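Large adhesion protein (Lap) involved in biofilm formation (Marinobacter hydrocarbonoclasticus, PDB 6XI3) is an adhesin involved in biofilm formation whose calcium-binding tandem Ig-like domains probably extend it toward its target. Local coordinates at residues Gln58-Thr64 with Leu98-Ala104; Leu127-Val131 with Val197-Ala201; Leu240-Thr244 with Gly275-Leu279. All coordinates share one frame; numbering follows the deposited sequence.

Contact 1: residues Gln58-Thr64 with Leu98-Ala104; sequences QVAITIT and LTVEASA
An antiparallel ladder between two inner strands of one sheet of a beta-sandwich pairs Gln58-Thr64 with Leu98-Ala104. Ala60 with Ser103, Thr62 with Glu101 and Thr64 with Thr99 are the hydrogen-bonded pairs, each closed by two reciprocal N-H...O bonds; Thr62 O, for example, takes Glu101 N at 2.8 Å. The intervening pairs, Ile61 with Ala102 and Ile63 with Val100, sit closer together and turn their side chains to the apolar face. There Val59 CG1 reaches Ala102 CB at 3.8 Å, and Ile61 CG2 meets Val100 CG1 at 4.2 Å.

The other face is mostly polar. Thr62 has OG1 between its backbone N and carbonyl carbon (chi1 64°), leaning across to Glu101 CB at 3.4 Å, whereas Thr64 carries OG1 beside its own N, opposite the carbonyl carbon (chi1 -53°). Both hydroxyls converge on one water, 2.7 Å from Thr62 OG1 and 2.6 Å from Thr64 OG1. That water also donates to Thr99 O, 2.8 Å away, so three bonds hold it across the two strands. A second water joins Thr64 O to Thr99 OG1. The Glu101 carboxylate leads away from the strand pair.

On the apolar face, Val32 and Leu30 of strand 29-38 and Tyr83, Leu85 and Val88 of strand 82-89 pack against these side chains from the opposing part of the sandwich. Within the sheet, strand 70-76 flanks 58-64, and strand 111-120 flanks 98-104.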
# COMPACT_ATOMS: atom_id res chain seq x y z
N GLN A 58 24.07 33.70 -61.49
CA GLN A 58 24.02 33.05 -60.17
C GLN A 58 22.66 32.38 -59.98
O GLN A 58 21.63 32.88 -60.52
CB GLN A 58 24.33 34.07 -59.07
CG GLN A 58 25.83 34.29 -58.89
CD GLN A 58 26.44 35.01 -60.06
OE1 GLN A 58 26.04 36.12 -60.34
NE2 GLN A 58 27.43 34.39 -60.73
N VAL A 59 22.69 31.25 -59.26
CA VAL A 59 21.50 30.57 -58.68
C VAL A 59 21.49 30.87 -57.19
O VAL A 59 22.47 30.54 -56.53
CB VAL A 59 21.52 29.06 -58.92
CG1 VAL A 59 20.27 28.43 -58.34
CG2 VAL A 59 21.69 28.71 -60.38
N ALA A 60 20.44 31.53 -56.71
CA ALA A 60 20.25 31.81 -55.26
C ALA A 60 19.61 30.57 -54.65
O ALA A 60 18.72 29.92 -55.27
CB ALA A 60 19.39 33.03 -55.04
N ILE A 61 20.06 30.20 -53.46
CA ILE A 61 19.57 28.96 -52.84
C ILE A 61 19.16 29.29 -51.42
O ILE A 61 19.89 30.04 -50.76
CB ILE A 61 20.65 27.88 -52.91
CG1 ILE A 61 20.79 27.36 -54.33
CG2 ILE A 61 20.34 26.76 -51.93
CD1 ILE A 61 22.14 26.81 -54.58
N THR A 62 18.03 28.77 -50.99
CA THR A 62 17.69 28.75 -49.54
C THR A 62 17.51 27.30 -49.11
O THR A 62 17.02 26.44 -49.91
CB THR A 62 16.48 29.63 -49.21
OG1 THR A 62 15.41 28.98 -49.91
CG2 THR A 62 16.66 31.07 -49.64
N ILE A 63 17.96 27.03 -47.90
CA ILE A 63 17.66 25.74 -47.22
C ILE A 63 16.93 26.14 -45.95
O ILE A 63 17.53 26.88 -45.16
CB ILE A 63 18.92 24.93 -46.95
CG1 ILE A 63 19.85 24.93 -48.16
CG2 ILE A 63 18.50 23.53 -46.51
CD1 ILE A 63 21.05 24.06 -47.99
N THR A 64 15.68 25.71 -45.83
CA THR A 64 14.78 26.03 -44.70
C THR A 64 14.52 24.75 -43.89
O THR A 64 14.17 23.71 -44.48
CB THR A 64 13.47 26.63 -45.21
OG1 THR A 64 13.85 27.71 -46.06
CG2 THR A 64 12.55 27.12 -44.12
N LEU A 98 14.12 19.26 -44.62
CA LEU A 98 14.85 20.39 -45.25
C LEU A 98 14.15 20.67 -46.56
O LEU A 98 13.93 19.69 -47.30
CB LEU A 98 16.30 19.98 -45.54
CG LEU A 98 17.14 19.62 -44.32
CD1 LEU A 98 18.50 19.09 -44.75
CD2 LEU A 98 17.27 20.83 -43.42
N THR A 99 13.82 21.93 -46.82
CA THR A 99 13.35 22.38 -48.16
C THR A 99 14.40 23.28 -48.78
O THR A 99 14.80 24.31 -48.17
CB THR A 99 12.00 23.11 -48.11
OG1 THR A 99 11.15 22.29 -47.32
CG2 THR A 99 11.40 23.32 -49.49
N VAL A 100 14.86 22.86 -49.94
CA VAL A 100 15.82 23.61 -50.78
C VAL A 100 14.98 24.38 -51.79
O VAL A 100 14.09 23.75 -52.41
CB VAL A 100 16.82 22.65 -51.44
CG1 VAL A 100 17.80 23.40 -52.31
CG2 VAL A 100 17.54 21.78 -50.43
N GLU A 101 15.19 25.69 -51.91
CA GLU A 101 14.55 26.50 -52.99
C GLU A 101 15.68 27.08 -53.83
O GLU A 101 16.62 27.65 -53.24
CB GLU A 101 13.67 27.64 -52.45
CG GLU A 101 12.39 27.21 -51.73
CD GLU A 101 11.31 26.50 -52.56
OE1 GLU A 101 11.26 26.71 -53.82
OE2 GLU A 101 10.53 25.73 -51.94
N ALA A 102 15.65 26.89 -55.15
CA ALA A 102 16.62 27.52 -56.05
C ALA A 102 15.88 28.55 -56.90
O ALA A 102 14.72 28.31 -57.24
CB ALA A 102 17.29 26.48 -56.90
N SER A 103 16.53 29.66 -57.23
CA SER A 103 15.93 30.69 -58.11
C SER A 103 17.00 31.28 -59.02
O SER A 103 18.17 31.41 -58.62
CB SER A 103 15.19 31.74 -57.33
OG SER A 103 16.09 32.55 -56.60
N ALA A 104 16.61 31.60 -60.23
CA ALA A 104 17.48 32.31 -61.17
C ALA A 104 16.59 33.03 -62.19
O ALA A 104 15.33 32.92 -62.09
CB ALA A 104 18.45 31.33 -61.80
O HOH W 1 16.21 30.94 -53.74
O HOH W 2 14.13 27.04 -48.56
O HOH W 3 11.60 22.19 -44.53

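Contact 2: residues Leu127-Val131 with Val197-Ala201; sequences LTVSV and VEASA
Val129 and Ala199 point at each other obliquely, Val129 CB lying 3.8 Å from Ala199 CB. The valine holds CG1 between its backbone N and carbonyl carbon (chi1 68°) with CG2 anti to the N, and in this pose both methyls are turned to the alanine, which rests against the CB, CG1 and CG2 side of the valine: Val129 CG1 is 4.1 Å and Val129 CG2 4.0 Å from Ala199 CB.

Leu127 comes at the same alanine from the next inward-pointing position. Its CG lies anti to the backbone N (chi1 180°), which carries the forked end over to the partner strand, where the two branches part company. Leu127 CD2 touches Ala199 CB at 3.9 Å, and Leu127 CD1 touches Ala201 CB, also at 3.9 Å. The Ala199 methyl thus sits in the notch between a leucine branch and a valine. At the other end Val131 and Val197 cross obliquely, meeting methyl to methyl with Val131 CG2 4.0 Å from Val197 CG2.

All of this is apolar packing. The strand axes approach to 7.4 Å and run at 153°, close to antiparallel; the small methyls of Ala199 and Ala201 suit so close an approach. The side chain of Tyr180 also touches Leu127, Val129 and Ala199, while Leu143 lies against Val131 and Val197. Asp211, from strand 208-217, accepts a hydrogen bond from Val129 N and so adds a polar tie. Strands of the two sheets packed face to face through aliphatic side chains, here near the sandwich edge, are characteristic of the core of an Ig-like beta-sandwich.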
# COMPACT_ATOMS: atom_id res chain seq x y z
N LEU A 127 15.13 12.04 -23.73
CA LEU A 127 14.36 12.74 -22.68
C LEU A 127 14.80 12.16 -21.34
O LEU A 127 15.06 10.97 -21.31
CB LEU A 127 12.86 12.55 -22.94
CG LEU A 127 11.93 13.23 -21.93
CD1 LEU A 127 10.63 13.67 -22.58
CD2 LEU A 127 11.62 12.30 -20.75
N THR A 128 14.89 13.01 -20.32
CA THR A 128 15.08 12.60 -18.90
C THR A 128 13.88 13.16 -18.13
O THR A 128 13.33 14.22 -18.54
CB THR A 128 16.42 13.07 -18.32
OG1 THR A 128 16.37 14.49 -18.16
CG2 THR A 128 17.61 12.67 -19.17
N VAL A 129 13.48 12.45 -17.08
CA VAL A 129 12.55 13.01 -16.07
C VAL A 129 13.09 12.67 -14.68
O VAL A 129 13.69 11.60 -14.51
CB VAL A 129 11.13 12.49 -16.24
CG1 VAL A 129 11.02 11.01 -15.91
CG2 VAL A 129 10.19 13.33 -15.38
N SER A 130 12.91 13.57 -13.72
CA SER A 130 13.41 13.33 -12.35
C SER A 130 12.46 13.95 -11.35
O SER A 130 11.93 15.07 -11.59
CB SER A 130 14.85 13.79 -12.22
OG SER A 130 14.92 15.08 -11.67
N VAL A 131 12.19 13.21 -10.28
CA VAL A 131 11.34 13.71 -9.17
C VAL A 131 12.20 14.62 -8.30
O VAL A 131 13.22 14.18 -7.79
CB VAL A 131 10.74 12.57 -8.36
CG1 VAL A 131 10.00 13.12 -7.14
CG2 VAL A 131 9.81 11.76 -9.23
N VAL A 197 6.71 7.64 -12.14
CA VAL A 197 6.51 8.84 -12.99
C VAL A 197 7.03 8.50 -14.40
O VAL A 197 8.23 8.18 -14.52
CB VAL A 197 7.16 10.10 -12.40
CG1 VAL A 197 6.99 11.31 -13.31
CG2 VAL A 197 6.56 10.43 -11.04
N GLU A 198 6.16 8.57 -15.40
CA GLU A 198 6.54 8.36 -16.81
C GLU A 198 6.37 9.67 -17.59
O GLU A 198 5.34 10.36 -17.40
CB GLU A 198 5.70 7.22 -17.38
CG GLU A 198 5.91 6.99 -18.86
CD GLU A 198 7.17 6.20 -19.19
OE1 GLU A 198 7.51 5.28 -18.41
OE2 GLU A 198 7.81 6.51 -20.22
N ALA A 199 7.36 10.00 -18.43
CA ALA A 199 7.37 11.21 -19.28
C ALA A 199 7.73 10.80 -20.70
O ALA A 199 8.57 9.90 -20.85
CB ALA A 199 8.30 12.26 -18.74
N SER A 200 7.07 11.41 -21.68
CA SER A 200 7.25 11.08 -23.11
C SER A 200 7.03 12.33 -23.98
O SER A 200 6.28 13.26 -23.63
CB SER A 200 6.38 9.91 -23.51
OG SER A 200 5.00 10.25 -23.48
N ALA A 201 7.70 12.34 -25.11
CA ALA A 201 7.59 13.45 -26.08
C ALA A 201 8.02 12.90 -27.43
O ALA A 201 8.25 11.69 -27.51
CB ALA A 201 8.43 14.61 -25.61

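Contact 3: residues Leu240-Thr244 with Gly275-Leu279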
# COMPACT_ATOMS: atom_id res chain seq x y z
N LEU A 240 -16.34 -10.40 15.10
CA LEU A 240 -15.26 -9.39 15.18
C LEU A 240 -15.38 -8.48 13.96
O LEU A 240 -15.84 -8.95 12.89
CB LEU A 240 -13.92 -10.12 15.16
CG LEU A 240 -13.76 -11.25 16.17
CD1 LEU A 240 -12.40 -11.94 15.99
CD2 LEU A 240 -13.94 -10.75 17.60
N SER A 241 -15.01 -7.21 14.11
CA SER A 241 -14.96 -6.28 12.95
C SER A 241 -13.90 -5.23 13.24
O SER A 241 -13.38 -5.17 14.37
CB SER A 241 -16.31 -5.63 12.70
OG SER A 241 -16.78 -4.93 13.84
N GLY A 242 -13.69 -4.35 12.27
CA GLY A 242 -12.88 -3.17 12.51
C GLY A 242 -12.76 -2.34 11.25
O GLY A 242 -13.48 -2.63 10.25
N THR A 243 -11.87 -1.37 11.36
CA THR A 243 -11.61 -0.33 10.35
C THR A 243 -10.11 -0.32 10.10
O THR A 243 -9.34 -0.79 10.96
CB THR A 243 -12.07 1.07 10.81
OG1 THR A 243 -11.23 1.46 11.89
CG2 THR A 243 -13.51 1.12 11.25
N THR A 244 -9.71 0.22 8.95
CA THR A 244 -8.30 0.47 8.66
C THR A 244 -8.16 1.81 7.96
O THR A 244 -9.11 2.24 7.32
CB THR A 244 -7.68 -0.67 7.83
OG1 THR A 244 -8.35 -0.76 6.57
CG2 THR A 244 -7.72 -1.99 8.57
N GLY A 275 -12.09 0.05 3.68
CA GLY A 275 -11.10 -0.26 4.74
C GLY A 275 -11.66 -1.10 5.88
O GLY A 275 -10.88 -1.47 6.80
N SER A 276 -12.94 -1.43 5.85
CA SER A 276 -13.61 -2.22 6.92
C SER A 276 -13.29 -3.69 6.72
O SER A 276 -12.95 -4.10 5.59
CB SER A 276 -15.11 -1.98 6.97
OG SER A 276 -15.75 -2.48 5.81
N TYR A 277 -13.37 -4.44 7.81
CA TYR A 277 -13.30 -5.92 7.81
C TYR A 277 -14.28 -6.44 8.88
O TYR A 277 -14.62 -5.74 9.83
CB TYR A 277 -11.85 -6.39 7.94
CG TYR A 277 -11.23 -6.13 9.29
CD1 TYR A 277 -11.42 -7.02 10.32
CD2 TYR A 277 -10.56 -4.95 9.56
CE1 TYR A 277 -10.95 -6.76 11.59
CE2 TYR A 277 -10.04 -4.69 10.82
CZ TYR A 277 -10.22 -5.61 11.83
OH TYR A 277 -9.75 -5.40 13.08
N SER A 278 -14.73 -7.68 8.68
CA SER A 278 -15.76 -8.36 9.50
C SER A 278 -15.50 -9.86 9.46
O SER A 278 -15.25 -10.40 8.36
CB SER A 278 -17.15 -8.07 8.95
OG SER A 278 -18.11 -8.61 9.83
N LEU A 279 -15.63 -10.54 10.59
CA LEU A 279 -15.68 -12.02 10.57
C LEU A 279 -16.71 -12.47 11.60
O LEU A 279 -16.57 -12.07 12.78
CB LEU A 279 -14.27 -12.54 10.87
CG LEU A 279 -14.08 -14.05 10.72
CD1 LEU A 279 -14.51 -14.58 9.34
CD2 LEU A 279 -12.63 -14.42 11.02
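A chi1 of 69° puts CG of Tyr277 between its own backbone N and carbonyl carbon, and chi2 then lays the ring flat over the backbone of Gly242. Gly242 N sits 3.6 Å above the plane of the Tyr277 ring, over its centre, and Gly242 CA makes a CH-pi contact 4.0 Å from the ring centroid. Having no side chain, Gly242 lets the aromatic face settle directly on the strand. Thr244 CG2 comes in at the edge of the ring, 4.2 Å from Tyr277 CE2.

Thr244 also has its hydroxyl between backbone N and carbonyl carbon (chi1 62°), and from there Thr244 OG1 donates to Gly275 O at 2.6 Å. The donor arrives in the carbonyl plane on a lone pair, with a C=O...donor angle of 117°.

Antiparallel pairing carries the rest. Leu240 and Leu279 exchange two backbone bonds, Leu240 N to Leu279 O at 2.9 Å and Leu279 N to Leu240 O at 2.8 Å; Gly242 and Tyr277 exchange another two.

Tyr277 OH reaches across strand 237-245 and bonds to Thr225 O on strand 223-232, beyond it, so the buried ring is held at both ends: its root by the ladder, its hydroxyl by that carbonyl. Just before strand 277-283 begins, the short side-chain bond from Thr244 OG1 fastens Gly275 to the strand beside it.

Overall arrangement
From the N terminus, contact 1 closes first, joining two strands of one sheet across 33 intervening residues in the first sandwich. Contact 2 follows in the next domain, spanning 65 residues to bring its two sheets face to face. Contact 3 then pairs two strands of the three-stranded sheet in the third domain, with 30 residues between. The three are in series, neither nested nor crossed. The centres of contacts 1 and 3 are about 77 Å apart, with contact 2 almost on the line between them, tracing the extended rod. Calcium ions bound by residues such as Asp121 and Asp218 lie at the domain junctions between them.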